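PDB 4RKS: mevalonate 3-kinase from Thermoplasma acidophilum, which phosphorylates the 3-hydroxyl of (R)-mevalonate with ATP, giving mevalonate 3-phosphate in the alternative mevalonate pathway of extreme acidophiles. Local coordinates for residues F190-D201 against T317-I327; T21-A29 against F104-T112. All blocks are in the same frame, centred on the assembly; numbering follows the deposited sequence.

Contact 1. Residues F190-D201 against T317-I327; sequences FSGYSIVAFAFD and TFGSKKKMLRI
The backbone N-H of Leu325 gives the shortest bond between the two strands, reaching Ile195 O at 2.7 Å, and Leu325 O takes the N-H of Ile195 in return. Ala197 with Lys323 and Ala199 with Lys321 repeat this reciprocal pattern, so six hydrogen bonds zip strands 193-199 and 321-327 into an antiparallel ladder. The strand axes approach to 4.7 Å, with 144° between their directions. Beyond the last pair toward the turn at Phe190, a water bridges Tyr193 O and Ile327 N, accepting from the latter.

Side chains alternate between the two faces. On the face of Ile195, Ala197 and Leu325, the Leu325 methyl CD1 rests 3.6 Å from Ala197 CB, while Ile195 and Ile327 meet through their CD1 methyls. Ile327 also lays CG1 over the ring of Phe190 in a CH-pi contact, 4.0 Å from the centroid. The other face carries Val196, Phe198, Lys322 and Met324. There the aliphatic stem of Lys322 runs alongside the Phe198 ring and points the same way, and Met324 SD touches both Ser194 CB and Val196 CG2.

Ser320 closes the far end. Its CB sits almost exactly above the centre of the Phe200 ring, 3.5 Å from the centroid; with chi1 at 64°, OG turns back to donate to Thr317 O, 2.7 Å away, and lies in the plane of the Phe198 ring at its edge. Thr317 OG1 in turn donates to Ser320 O, so the two hydroxyls close the loop 317-320 on itself.

In the alpha-plus-beta fold of this GHMP-family kinase, strand 193-199 is central here, since its other edge pairs with strand 298-304. Helix 308-312 packs against Val196 and Met324, helix 271-283 against Phe198 and Phe200, and strand 321-327 continues the pairing to strand 53-59.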
loop_
_atom_site.group_PDB
_atom_site.type_symbol
_atom_site.label_atom_id
_atom_site.label_comp_id
_atom_site.label_asym_id
_atom_site.label_seq_id
_atom_site.Cartn_x
_atom_site.Cartn_y
_atom_site.Cartn_z
ATOM N N PHE A 190 -8.612 -14.727 -3.055
ATOM C CA PHE A 190 -9.293 -13.762 -3.929
ATOM C C PHE A 190 -9.281 -14.148 -5.406
ATOM O O PHE A 190 -9.523 -13.298 -6.267
ATOM C CB PHE A 190 -8.671 -12.368 -3.801
ATOM C CG PHE A 190 -8.728 -11.803 -2.420
ATOM C CD1 PHE A 190 -7.754 -12.128 -1.482
ATOM C CD2 PHE A 190 -9.748 -10.937 -2.058
ATOM C CE1 PHE A 190 -7.796 -11.599 -0.207
ATOM C CE2 PHE A 190 -9.805 -10.408 -0.786
ATOM C CZ PHE A 190 -8.827 -10.745 0.150
ATOM N N SER A 191 -9.008 -15.412 -5.705
ATOM C CA SER A 191 -8.835 -15.822 -7.096
ATOM C C SER A 191 -10.133 -15.667 -7.909
ATOM O O SER A 191 -10.096 -15.542 -9.135
ATOM C CB SER A 191 -8.339 -17.267 -7.164
ATOM O OG SER A 191 -9.229 -18.136 -6.492
ATOM N N GLY A 192 -11.274 -15.662 -7.228
ATOM C CA GLY A 192 -12.546 -15.478 -7.902
ATOM C C GLY A 192 -12.927 -14.012 -8.013
ATOM O O GLY A 192 -14.044 -13.682 -8.409
ATOM N N TYR A 193 -12.005 -13.120 -7.660
ATOM C CA TYR A 193 -12.328 -11.696 -7.633
ATOM C C TYR A 193 -11.309 -10.883 -8.396
ATOM O O TYR A 193 -10.149 -11.280 -8.528
ATOM C CB TYR A 193 -12.439 -11.199 -6.184
ATOM C CG TYR A 193 -13.619 -11.814 -5.485
ATOM C CD1 TYR A 193 -13.533 -13.087 -4.935
ATOM C CD2 TYR A 193 -14.834 -11.139 -5.402
ATOM C CE1 TYR A 193 -14.621 -13.673 -4.312
ATOM C CE2 TYR A 193 -15.931 -11.716 -4.776
ATOM C CZ TYR A 193 -15.813 -12.985 -4.234
ATOM O OH TYR A 193 -16.882 -13.577 -3.610
ATOM N N SER A 194 -11.757 -9.754 -8.925
ATOM C CA SER A 194 -10.856 -8.817 -9.573
ATOM C C SER A 194 -11.175 -7.427 -9.078
ATOM O O SER A 194 -12.228 -7.194 -8.499
ATOM C CB SER A 194 -10.981 -8.872 -11.106
ATOM O OG SER A 194 -10.880 -10.201 -11.589
ATOM N N ILE A 195 -10.259 -6.500 -9.323
ATOM C CA ILE A 195 -10.520 -5.102 -9.039
ATOM C C ILE A 195 -10.346 -4.292 -10.312
ATOM O O ILE A 195 -9.282 -4.328 -10.943
ATOM C CB ILE A 195 -9.591 -4.570 -7.927
ATOM C CG1 ILE A 195 -9.974 -5.211 -6.586
ATOM C CG2 ILE A 195 -9.680 -3.046 -7.823
ATOM C CD1 ILE A 195 -9.036 -4.877 -5.442
ATOM N N VAL A 196 -11.392 -3.583 -10.721
ATOM C CA VAL A 196 -11.228 -2.647 -11.828
ATOM C C VAL A 196 -10.925 -1.250 -11.281
ATOM O O VAL A 196 -11.738 -0.650 -10.580
ATOM C CB VAL A 196 -12.470 -2.598 -12.746
ATOM C CG1 VAL A 196 -12.208 -1.661 -13.939
ATOM C CG2 VAL A 196 -12.810 -3.990 -13.230
ATOM N N ALA A 197 -9.745 -0.736 -11.606
ATOM C CA ALA A 197 -9.354 0.587 -11.132
ATOM C C ALA A 197 -9.701 1.668 -12.160
ATOM O O ALA A 197 -9.317 1.586 -13.331
ATOM C CB ALA A 197 -7.857 0.616 -10.805
ATOM N N PHE A 198 -10.432 2.679 -11.709
ATOM C CA PHE A 198 -10.749 3.819 -12.546
ATOM C C PHE A 198 -9.916 5.006 -12.110
ATOM O O PHE A 198 -10.148 5.574 -11.036
ATOM C CB PHE A 198 -12.239 4.146 -12.469
ATOM C CG PHE A 198 -13.126 3.048 -13.006
ATOM C CD1 PHE A 198 -13.493 1.981 -12.207
ATOM C CD2 PHE A 198 -13.586 3.089 -14.315
ATOM C CE1 PHE A 198 -14.307 0.977 -12.695
ATOM C CE2 PHE A 198 -14.394 2.083 -14.813
ATOM C CZ PHE A 198 -14.759 1.029 -14.002
ATOM N N ALA A 199 -8.955 5.383 -12.955
ATOM C CA ALA A 199 -8.021 6.467 -12.650
ATOM C C ALA A 199 -8.462 7.811 -13.250
ATOM O O ALA A 199 -8.558 7.946 -14.464
ATOM C CB ALA A 199 -6.628 6.097 -13.146
ATOM N N PHE A 200 -8.729 8.800 -12.400
ATOM C CA PHE A 200 -9.161 10.124 -12.859
ATOM C C PHE A 200 -7.986 11.107 -12.822
ATOM O O PHE A 200 -7.027 10.896 -12.088
ATOM C CB PHE A 200 -10.320 10.640 -12.001
ATOM C CG PHE A 200 -11.557 9.791 -12.073
ATOM C CD1 PHE A 200 -11.659 8.626 -11.335
ATOM C CD2 PHE A 200 -12.628 10.171 -12.872
ATOM C CE1 PHE A 200 -12.795 7.844 -11.402
ATOM C CE2 PHE A 200 -13.768 9.396 -12.941
ATOM C CZ PHE A 200 -13.854 8.232 -12.202
ATOM N N ASP A 201 -8.051 12.186 -13.597
ATOM C CA ASP A 201 -6.871 13.039 -13.746
ATOM C C ASP A 201 -6.786 14.215 -12.767
ATOM O O ASP A 201 -5.857 15.018 -12.857
ATOM C CB ASP A 201 -6.778 13.569 -15.183
ATOM C CG ASP A 201 -8.037 14.290 -15.633
ATOM O OD1 ASP A 201 -8.317 14.273 -16.852
ATOM O OD2 ASP A 201 -8.743 14.876 -14.783
ATOM N N THR A 317 -16.839 6.247 -18.467
ATOM C CA THR A 317 -15.888 6.247 -17.368
ATOM C C THR A 317 -15.664 7.663 -16.840
ATOM O O THR A 317 -14.807 7.880 -15.983
ATOM C CB THR A 317 -14.549 5.636 -17.804
ATOM O OG1 THR A 317 -13.963 6.439 -18.838
ATOM C CG2 THR A 317 -14.764 4.226 -18.328
ATOM N N PHE A 318 -16.445 8.612 -17.354
ATOM C CA PHE A 318 -16.349 10.022 -16.968
ATOM C C PHE A 318 -14.922 10.538 -17.075
ATOM O O PHE A 318 -14.458 11.283 -16.215
ATOM C CB PHE A 318 -16.881 10.237 -15.548
ATOM C CG PHE A 318 -18.280 9.735 -15.350
ATOM C CD1 PHE A 318 -19.368 10.575 -15.545
ATOM C CD2 PHE A 318 -18.512 8.413 -14.992
ATOM C CE1 PHE A 318 -20.658 10.110 -15.376
ATOM C CE2 PHE A 318 -19.801 7.941 -14.821
ATOM C CZ PHE A 318 -20.875 8.791 -15.009
ATOM N N GLY A 319 -14.235 10.134 -18.138
ATOM C CA GLY A 319 -12.879 10.577 -18.385
ATOM C C GLY A 319 -11.876 9.960 -17.428
ATOM O O GLY A 319 -10.914 10.614 -17.024
ATOM N N SER A 320 -12.110 8.708 -17.042
ATOM C CA SER A 320 -11.111 7.959 -16.286
ATOM C C SER A 320 -10.507 6.885 -17.175
ATOM O O SER A 320 -11.126 6.449 -18.138
ATOM C CB SER A 320 -11.716 7.337 -15.021
ATOM O OG SER A 320 -12.718 6.378 -15.317
ATOM N N LYS A 321 -9.283 6.477 -16.869
ATOM C CA LYS A 321 -8.667 5.361 -17.567
ATOM C C LYS A 321 -8.762 4.115 -16.698
ATOM O O LYS A 321 -8.797 4.207 -15.472
ATOM C CB LYS A 321 -7.215 5.679 -17.923
ATOM C CG LYS A 321 -7.089 6.758 -18.996
ATOM C CD LYS A 321 -5.643 7.111 -19.290
ATOM C CE LYS A 321 -5.556 8.209 -20.345
ATOM N NZ LYS A 321 -4.163 8.714 -20.527
ATOM N N LYS A 322 -8.794 2.950 -17.336
ATOM C CA LYS A 322 -9.116 1.718 -16.634
ATOM C C LYS A 322 -7.961 0.720 -16.574
ATOM O O LYS A 322 -7.220 0.543 -17.537
ATOM C CB LYS A 322 -10.335 1.057 -17.289
ATOM C CG LYS A 322 -11.591 1.918 -17.259
ATOM C CD LYS A 322 -12.700 1.318 -18.112
ATOM C CE LYS A 322 -12.382 1.416 -19.608
ATOM N NZ LYS A 322 -13.464 0.848 -20.479
ATOM N N LYS A 323 -7.817 0.063 -15.427
ATOM C CA LYS A 323 -6.864 -1.033 -15.288
ATOM C C LYS A 323 -7.521 -2.229 -14.614
ATOM O O LYS A 323 -8.325 -2.067 -13.689
ATOM C CB LYS A 323 -5.641 -0.598 -14.478
ATOM C CG LYS A 323 -4.340 -0.679 -15.232
ATOM C CD LYS A 323 -4.175 0.501 -16.164
ATOM C CE LYS A 323 -2.839 0.447 -16.893
ATOM N NZ LYS A 323 -2.627 1.617 -17.797
ATOM N N MET A 324 -7.166 -3.423 -15.068
ATOM C CA MET A 324 -7.652 -4.649 -14.451
ATOM C C MET A 324 -6.618 -5.138 -13.440
ATOM O O MET A 324 -5.487 -5.455 -13.812
ATOM C CB MET A 324 -7.919 -5.721 -15.511
ATOM C CG MET A 324 -8.495 -7.023 -14.965
ATOM S SD MET A 324 -10.198 -6.893 -14.378
ATOM C CE MET A 324 -11.070 -6.717 -15.944
ATOM N N LEU A 325 -7.016 -5.207 -12.173
ATOM C CA LEU A 325 -6.101 -5.546 -11.082
ATOM C C LEU A 325 -6.461 -6.857 -10.381
ATOM O O LEU A 325 -7.596 -7.325 -10.451
ATOM C CB LEU A 325 -6.079 -4.418 -10.045
ATOM C CG LEU A 325 -5.795 -2.990 -10.516
ATOM C CD1 LEU A 325 -5.847 -2.003 -9.349
ATOM C CD2 LEU A 325 -4.451 -2.912 -11.216
ATOM N N ARG A 326 -5.491 -7.434 -9.677
ATOM C CA ARG A 326 -5.751 -8.615 -8.869
ATOM C C ARG A 326 -4.917 -8.598 -7.584
ATOM O O ARG A 326 -3.889 -7.924 -7.512
ATOM C CB ARG A 326 -5.466 -9.889 -9.664
ATOM C CG ARG A 326 -4.039 -10.040 -10.127
ATOM C CD ARG A 326 -3.731 -11.493 -10.478
ATOM N NE ARG A 326 -4.739 -12.082 -11.357
ATOM C CZ ARG A 326 -4.618 -13.272 -11.940
ATOM N NH1 ARG A 326 -3.526 -14.003 -11.742
ATOM N NH2 ARG A 326 -5.585 -13.729 -12.726
ATOM N N ILE A 327 -5.361 -9.346 -6.580
ATOM C CA ILE A 327 -4.641 -9.426 -5.299
ATOM C C ILE A 327 -3.394 -10.289 -5.465
ATOM O O ILE A 327 -3.489 -11.374 -6.006
ATOM C CB ILE A 327 -5.512 -10.029 -4.183
ATOM C CG1 ILE A 327 -6.815 -9.243 -4.008
ATOM C CG2 ILE A 327 -4.721 -10.151 -2.871
ATOM C CD1 ILE A 327 -6.657 -7.779 -4.113
HETATM O O HOH W 1 -7.546 -11.246 -7.194
#

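Contact 2. Residues T21-A29 against F104-T112; sequences TYRSIGSTA and FEEAFGTKT
Tyr22 and Phe108 bring their CA atoms within 5.0 Å where the start of the modelled chain passes the last turn of helix 101-108, and one backbone hydrogen bond joins the two segments: Tyr22 N to Ala107 O, 2.9 Å and almost straight at 177°. Close by, the CA-H of Phe108 points at Tyr22 O, a weaker contact of the same backbone crossing.

Phe108 carries most of the side-chain contact. Its CB sets off away from segment 21-29, but with chi1 at -64° and chi2 at -25° the ring returns to lie against residues 22-25. Tyr22 O lies 3.2 Å from CD1, and Arg23 presents its peptide carbonyl over one ring face, with Arg23 O above the centre. Tyr22 CB meets the ring edge in its plane, 3.9 Å from CE1. At the far end of the ring, CZ reaches the backbone of Ser24 and, more loosely, Ile25 CG2. Across this contact the ring meets mostly main chain.

The peptides it touches include Arg23 and Ser24, which form a classic beta bulge opposite Glu337, the C-terminal residue, as strand 24-34 begins. Ser24 CB points away from the helix, and its hydroxyl bonds to Arg70 of the adjacent strand 66-73.

Outside the ring, Thr21 covers the helix terminus: its CB stands 3.6 Å from Ala107 O, and its CG2 methyl lies 3.8 Å from Gly109 N. Gly109 leaves the helix with a positive phi. An ST turn follows, Thr110 OG1 accepting from Thr112 N, and the chain enters strand 113-120. Helix 128-141 meets both segments through Leu141, which touches Ile25 on the strand and Phe104 and Ala107 on helix 101-108.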
loop_
_atom_site.group_PDB
_atom_site.type_symbol
_atom_site.label_atom_id
_atom_site.label_comp_id
_atom_site.label_asym_id
_atom_site.label_seq_id
_atom_site.Cartn_x
_atom_site.Cartn_y
_atom_site.Cartn_z
ATOM N N THR A 21 32.489 -12.515 -0.932
ATOM C CA THR A 21 31.442 -11.506 -0.822
ATOM C C THR A 21 30.701 -11.295 -2.146
ATOM O O THR A 21 31.147 -11.740 -3.204
ATOM C CB THR A 21 32.017 -10.144 -0.327
ATOM O OG1 THR A 21 33.198 -9.801 -1.070
ATOM C CG2 THR A 21 32.369 -10.215 1.150
ATOM N N TYR A 22 29.553 -10.624 -2.075
ATOM C CA TYR A 22 28.769 -10.282 -3.262
ATOM C C TYR A 22 28.875 -8.791 -3.562
ATOM O O TYR A 22 29.479 -8.044 -2.793
ATOM C CB TYR A 22 27.298 -10.674 -3.072
ATOM C CG TYR A 22 27.076 -12.156 -2.838
ATOM C CD1 TYR A 22 26.890 -13.026 -3.905
ATOM C CD2 TYR A 22 27.055 -12.683 -1.549
ATOM C CE1 TYR A 22 26.690 -14.387 -3.697
ATOM C CE2 TYR A 22 26.853 -14.043 -1.334
ATOM C CZ TYR A 22 26.669 -14.886 -2.414
ATOM O OH TYR A 22 26.466 -16.236 -2.213
ATOM N N ARG A 23 28.280 -8.356 -4.671
ATOM C CA ARG A 23 28.317 -6.941 -5.051
ATOM C C ARG A 23 26.948 -6.261 -4.995
ATOM O O ARG A 23 26.866 -5.068 -4.758
ATOM C CB ARG A 23 28.903 -6.797 -6.452
ATOM C CG ARG A 23 30.358 -7.224 -6.517
ATOM C CD ARG A 23 30.763 -7.611 -7.930
ATOM N NE ARG A 23 32.183 -7.948 -7.995
ATOM C CZ ARG A 23 33.135 -7.101 -8.371
ATOM N NH1 ARG A 23 32.824 -5.863 -8.734
ATOM N NH2 ARG A 23 34.400 -7.496 -8.394
ATOM N N SER A 24 25.875 -7.025 -5.201
ATOM C CA SER A 24 24.540 -6.448 -5.246
ATOM C C SER A 24 23.438 -7.471 -5.012
ATOM O O SER A 24 23.651 -8.677 -5.130
ATOM C CB SER A 24 24.302 -5.781 -6.597
ATOM O OG SER A 24 24.047 -6.772 -7.580
ATOM N N ILE A 25 22.249 -6.981 -4.694
ATOM C CA ILE A 25 21.078 -7.848 -4.622
ATOM C C ILE A 25 19.866 -7.087 -5.135
ATOM O O ILE A 25 19.735 -5.891 -4.907
ATOM C CB ILE A 25 20.810 -8.376 -3.181
ATOM C CG1 ILE A 25 19.699 -9.429 -3.194
ATOM C CG2 ILE A 25 20.471 -7.240 -2.219
ATOM C CD1 ILE A 25 19.539 -10.186 -1.881
ATOM N N GLY A 26 18.995 -7.782 -5.855
ATOM C CA GLY A 26 17.771 -7.190 -6.344
ATOM C C GLY A 26 16.539 -7.731 -5.649
ATOM O O GLY A 26 16.549 -8.837 -5.099
ATOM N N SER A 27 15.466 -6.954 -5.671
ATOM C CA SER A 27 14.205 -7.390 -5.066
ATOM C C SER A 27 13.029 -6.744 -5.778
ATOM O O SER A 27 13.222 -5.848 -6.591
ATOM C CB SER A 27 14.177 -7.058 -3.575
ATOM O OG SER A 27 14.378 -5.671 -3.370
ATOM N N THR A 28 11.816 -7.195 -5.458
ATOM C CA THR A 28 10.582 -6.736 -6.109
ATOM C C THR A 28 9.435 -6.710 -5.080
ATOM O O THR A 28 9.294 -7.644 -4.315
ATOM C CB THR A 28 10.192 -7.672 -7.302
ATOM O OG1 THR A 28 11.224 -7.648 -8.296
ATOM C CG2 THR A 28 8.838 -7.262 -7.953
ATOM N N ALA A 29 8.628 -5.654 -5.050
ATOM C CA ALA A 29 7.382 -5.695 -4.267
ATOM C C ALA A 29 6.239 -5.068 -5.068
ATOM O O ALA A 29 6.472 -4.447 -6.124
ATOM C CB ALA A 29 7.555 -4.995 -2.926
ATOM N N PHE A 104 25.082 -5.528 5.451
ATOM C CA PHE A 104 25.766 -5.219 4.202
ATOM C C PHE A 104 27.269 -5.475 4.285
ATOM O O PHE A 104 27.891 -5.879 3.303
ATOM C CB PHE A 104 25.509 -3.768 3.798
ATOM C CG PHE A 104 24.070 -3.453 3.595
ATOM C CD1 PHE A 104 23.325 -4.127 2.624
ATOM C CD2 PHE A 104 23.451 -2.483 4.362
ATOM C CE1 PHE A 104 21.985 -3.832 2.438
ATOM C CE2 PHE A 104 22.111 -2.187 4.179
ATOM C CZ PHE A 104 21.381 -2.861 3.221
ATOM N N GLU A 105 27.853 -5.234 5.454
ATOM C CA GLU A 105 29.288 -5.456 5.633
ATOM C C GLU A 105 29.621 -6.940 5.476
ATOM O O GLU A 105 30.612 -7.317 4.836
ATOM C CB GLU A 105 29.744 -4.951 7.008
ATOM C CG GLU A 105 31.083 -5.523 7.463
ATOM C CD GLU A 105 32.266 -4.663 7.051
ATOM O OE1 GLU A 105 32.171 -3.420 7.168
ATOM O OE2 GLU A 105 33.295 -5.231 6.622
ATOM N N GLU A 106 28.781 -7.779 6.066
ATOM C CA GLU A 106 28.940 -9.225 5.953
ATOM C C GLU A 106 28.742 -9.700 4.519
ATOM O O GLU A 106 29.501 -10.524 4.012
ATOM C CB GLU A 106 27.955 -9.941 6.879
ATOM C CG GLU A 106 27.813 -11.433 6.612
ATOM C CD GLU A 106 28.940 -12.256 7.215
ATOM O OE1 GLU A 106 29.827 -11.672 7.878
ATOM O OE2 GLU A 106 28.933 -13.493 7.028
ATOM N N ALA A 107 27.719 -9.170 3.864
ATOM C CA ALA A 107 27.353 -9.631 2.539
ATOM C C ALA A 107 28.239 -9.044 1.440
ATOM O O ALA A 107 28.584 -9.732 0.482
ATOM C CB ALA A 107 25.890 -9.300 2.270
ATOM N N PHE A 108 28.605 -7.772 1.572
ATOM C CA PHE A 108 29.296 -7.071 0.488
ATOM C C PHE A 108 30.735 -6.682 0.818
ATOM O O PHE A 108 31.503 -6.336 -0.076
ATOM C CB PHE A 108 28.529 -5.803 0.103
ATOM C CG PHE A 108 27.159 -6.053 -0.462
ATOM C CD1 PHE A 108 26.849 -7.248 -1.084
ATOM C CD2 PHE A 108 26.176 -5.072 -0.380
ATOM C CE1 PHE A 108 25.578 -7.462 -1.609
ATOM C CE2 PHE A 108 24.921 -5.275 -0.905
ATOM C CZ PHE A 108 24.615 -6.476 -1.518
ATOM N N GLY A 109 31.105 -6.707 2.094
ATOM C CA GLY A 109 32.465 -6.329 2.459
ATOM C C GLY A 109 32.586 -4.852 2.769
ATOM O O GLY A 109 33.680 -4.346 3.043
ATOM N N THR A 110 31.451 -4.160 2.749
ATOM C CA THR A 110 31.411 -2.733 3.068
ATOM C C THR A 110 30.050 -2.327 3.632
ATOM O O THR A 110 29.024 -2.922 3.299
ATOM C CB THR A 110 31.744 -1.874 1.825
ATOM O OG1 THR A 110 31.583 -0.491 2.138
ATOM C CG2 THR A 110 30.837 -2.222 0.662
ATOM N N LYS A 111 30.057 -1.332 4.511
ATOM C CA LYS A 111 28.828 -0.720 5.005
ATOM C C LYS A 111 28.248 0.286 4.017
ATOM O O LYS A 111 27.112 0.718 4.180
ATOM C CB LYS A 111 29.063 0.003 6.333
ATOM C CG LYS A 111 29.517 -0.871 7.479
ATOM C CD LYS A 111 29.821 -0.014 8.708
ATOM C CE LYS A 111 30.243 -0.865 9.897
ATOM N NZ LYS A 111 30.511 -0.034 11.114
ATOM N N THR A 112 29.028 0.696 3.018
ATOM C CA THR A 112 28.555 1.738 2.104
ATOM C C THR A 112 27.764 1.131 0.936
ATOM O O THR A 112 28.335 0.446 0.097
ATOM C CB THR A 112 29.717 2.579 1.552
ATOM O OG1 THR A 112 30.431 3.168 2.637
ATOM C CG2 THR A 112 29.189 3.696 0.662
#

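How the contacts relate
The two contacts lie far apart, their centres 37 Å from each other and their nearest atoms about 11 Å. Both belong to the same connected network of strands: strand 24-34 of contact 2 and strand 321-327 of contact 1 each pair with strand 53-59. Contact 1 is strand on strand and lies nearer the middle of the chain, burying 852 Å² through a regular backbone ladder with apolar side chains on both faces and exposed lysines along strand 321-327. Both are partly buried, but contact 2, between a strand start and a helix end, lies more toward the surface and buries 299 Å²; one backbone bond and one phenylalanine ring do most of the work.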